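Local coordinates for protein superoxide dismutase [Mn/Fe] (Aeropyrum pernix, PDB 3AK3) that probably catalyses the dismutation of superoxide to molecular oxygen and hydrogen peroxide at a mononuclear iron or manganese centre, at residues B[164-169]-B[180-185]. Numbering follows the deposited sequence.
Sequences IDVWEH and GSYVEN. With FE (Fe (III) ion), chain G; EDO (1,2-ethanediol), chain H.
The CE2 edge of the Y182 ring meets the backbone O of D165 and CG1 of V166, both near the ring plane, while CD1 of I164 approaches it obliquely. W167 CB lies over one face of the H169 ring, and a metal-bound water over one face of the W167 ring, both offset toward the rim. Y182 OH donates a hydrogen bond of 2.8 Å to D165 O. The donor lies in the carbonyl plane, at a C=O...donor angle of 152°. With CG anti to the backbone N (chi1 163°), the ring reaches across from the helix, and its hydroxyl meets D165 O. CG2 of V183 touches CD1 of I164 at 3.9 Å and CG1 of V166 at 4.0 Å. I164 is extended, both torsions near 180°, which carries CD1 out to the two helix residues. A phenylalanine in place of Y182 would probably leave the carbonyl O of buried D165 without this donor, and the turn that carries the metal ligand less firmly held.

D165 binds the iron(III) ion through OD2 at 2.0 Å. Its OD1 accepts from W167 N at 3.0 Å, an Asx turn, with the donor above the carboxylate plane. Y182 thus holds the backbone of a first-shell residue. H169 NE2 also binds the iron, at 2.2 Å. H31, H79 and two waters complete the site.

In the iron/manganese superoxide dismutase fold, the contact joins the end of strand 159-165, at the edge of the three-stranded antiparallel sheet, to helix 179-186. I164 and V183 also pack on helix 111-123, and D165 and Y182 on F82 of helix 62-82.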
loop_
_atom_site.group_PDB
_atom_site.type_symbol
_atom_site.label_atom_id
_atom_site.label_comp_id
_atom_site.label_asym_id
_atom_site.label_seq_id
_atom_site.Cartn_x
_atom_site.Cartn_y
_atom_site.Cartn_z
ATOM N N ILE B 164 14.845 8.002 -10.714
ATOM C CA ILE B 164 15.235 9.072 -9.798
ATOM C C ILE B 164 14.693 8.785 -8.401
ATOM O O ILE B 164 13.490 8.563 -8.209
ATOM C CB ILE B 164 14.824 10.498 -10.278
ATOM C CG1 ILE B 164 15.438 11.548 -9.341
ATOM C CG2 ILE B 164 13.299 10.618 -10.445
ATOM C CD1 ILE B 164 14.997 12.990 -9.592
ATOM N N ASP B 165 15.585 8.784 -7.426
ATOM C CA ASP B 165 15.206 8.571 -6.050
ATOM C C ASP B 165 14.670 9.872 -5.495
ATOM O O ASP B 165 15.382 10.879 -5.451
ATOM C CB ASP B 165 16.428 8.072 -5.272
ATOM C CG ASP B 165 16.124 7.650 -3.849
ATOM O OD1 ASP B 165 14.969 7.716 -3.368
ATOM O OD2 ASP B 165 17.098 7.254 -3.186
ATOM N N VAL B 166 13.397 9.871 -5.114
ATOM C CA VAL B 166 12.815 11.020 -4.441
ATOM C C VAL B 166 12.389 10.725 -3.002
ATOM O O VAL B 166 11.531 11.407 -2.437
ATOM C CB VAL B 166 11.668 11.687 -5.257
ATOM C CG1 VAL B 166 12.219 12.333 -6.528
ATOM C CG2 VAL B 166 10.528 10.688 -5.563
ATOM N N TRP B 167 13.008 9.714 -2.388
ATOM C CA TRP B 167 12.973 9.638 -0.926
ATOM C C TRP B 167 13.624 10.887 -0.335
ATOM O O TRP B 167 14.520 11.483 -0.954
ATOM C CB TRP B 167 13.733 8.428 -0.421
ATOM C CG TRP B 167 13.038 7.086 -0.601
ATOM C CD1 TRP B 167 12.638 6.500 -1.772
ATOM C CD2 TRP B 167 12.737 6.153 0.442
ATOM N NE1 TRP B 167 12.077 5.255 -1.510
ATOM C CE2 TRP B 167 12.135 5.024 -0.161
ATOM C CE3 TRP B 167 12.922 6.162 1.835
ATOM C CZ2 TRP B 167 11.716 3.909 0.584
ATOM C CZ3 TRP B 167 12.504 5.045 2.577
ATOM C CH2 TRP B 167 11.905 3.942 1.944
ATOM N N GLU B 168 13.181 11.282 0.849
ATOM C CA GLU B 168 13.661 12.521 1.454
ATOM C C GLU B 168 15.169 12.483 1.675
ATOM O O GLU B 168 15.846 13.482 1.463
ATOM C CB GLU B 168 12.891 12.833 2.729
ATOM C CG GLU B 168 11.412 13.092 2.437
ATOM C CD GLU B 168 10.587 13.371 3.669
ATOM O OE1 GLU B 168 10.807 12.727 4.722
ATOM O OE2 GLU B 168 9.699 14.242 3.565
ATOM N N HIS B 169 15.713 11.324 2.039
ATOM C CA HIS B 169 17.164 11.220 2.256
ATOM C C HIS B 169 18.000 11.507 1.007
ATOM O O HIS B 169 19.209 11.761 1.110
ATOM C CB HIS B 169 17.538 9.846 2.807
ATOM C CG HIS B 169 17.243 8.719 1.870
ATOM N ND1 HIS B 169 16.279 7.775 2.143
ATOM C CD2 HIS B 169 17.777 8.383 0.671
ATOM C CE1 HIS B 169 16.227 6.907 1.146
ATOM N NE2 HIS B 169 17.135 7.244 0.248
ATOM N N GLY B 180 11.327 19.744 -5.660
ATOM C CA GLY B 180 11.245 20.305 -6.996
ATOM C C GLY B 180 12.593 20.772 -7.521
ATOM O O GLY B 180 12.958 20.451 -8.646
ATOM N N SER B 181 13.331 21.506 -6.684
ATOM C CA SER B 181 14.661 21.998 -7.046
ATOM C C SER B 181 15.627 20.831 -7.250
ATOM O O SER B 181 16.418 20.817 -8.195
ATOM C CB SER B 181 15.186 22.953 -5.973
ATOM O OG SER B 181 16.444 23.481 -6.342
ATOM N N TYR B 182 15.534 19.838 -6.369
ATOM C CA TYR B 182 16.350 18.633 -6.502
ATOM C C TYR B 182 16.119 17.944 -7.839
ATOM O O TYR B 182 17.060 17.625 -8.553
ATOM C CB TYR B 182 16.058 17.668 -5.352
ATOM C CG TYR B 182 16.509 16.239 -5.578
ATOM C CD1 TYR B 182 17.861 15.908 -5.648
ATOM C CD2 TYR B 182 15.573 15.206 -5.671
ATOM C CE1 TYR B 182 18.271 14.589 -5.844
ATOM C CE2 TYR B 182 15.970 13.894 -5.858
ATOM C CZ TYR B 182 17.315 13.589 -5.944
ATOM O OH TYR B 182 17.718 12.284 -6.121
ATOM N N VAL B 183 14.852 17.716 -8.176
ATOM C CA VAL B 183 14.503 17.073 -9.433
ATOM C C VAL B 183 15.058 17.861 -10.632
ATOM O O VAL B 183 15.661 17.282 -11.542
ATOM C CB VAL B 183 12.967 16.848 -9.540
ATOM C CG1 VAL B 183 12.585 16.385 -10.921
ATOM C CG2 VAL B 183 12.504 15.825 -8.487
ATOM N N GLU B 184 14.869 19.183 -10.604
ATOM C CA GLU B 184 15.396 20.060 -11.653
ATOM C C GLU B 184 16.928 19.959 -11.779
ATOM O O GLU B 184 17.460 19.862 -12.893
ATOM C CB GLU B 184 14.941 21.505 -11.421
ATOM C CG GLU B 184 13.437 21.747 -11.670
ATOM C CD GLU B 184 12.994 21.393 -13.090
ATOM O OE1 GLU B 184 11.878 20.854 -13.255
ATOM O OE2 GLU B 184 13.759 21.642 -14.046
ATOM N N ASN B 185 17.620 19.943 -10.637
ATOM C CA ASN B 185 19.091 19.839 -10.614
ATOM C C ASN B 185 19.618 18.463 -11.017
ATOM O O ASN B 185 20.683 18.344 -11.613
ATOM C CB ASN B 185 19.647 20.229 -9.241
ATOM C CG ASN B 185 19.797 21.729 -9.077
ATOM O OD1 ASN B 185 20.777 22.317 -9.531
ATOM N ND2 ASN B 185 18.822 22.352 -8.431
HETATM FE FE FE G . 17.474 6.090 -1.597
HETATM C C1 EDO H . 23.506 23.761 -8.203
HETATM O O1 EDO H . 22.343 24.324 -8.820
HETATM C C2 EDO H . 23.116 23.225 -6.831
HETATM O O2 EDO H . 22.599 24.304 -6.042
HETATM O O HOH W 1 15.502 5.451 -1.527
HETATM O O HOH W 2 17.926 4.664 0.091
#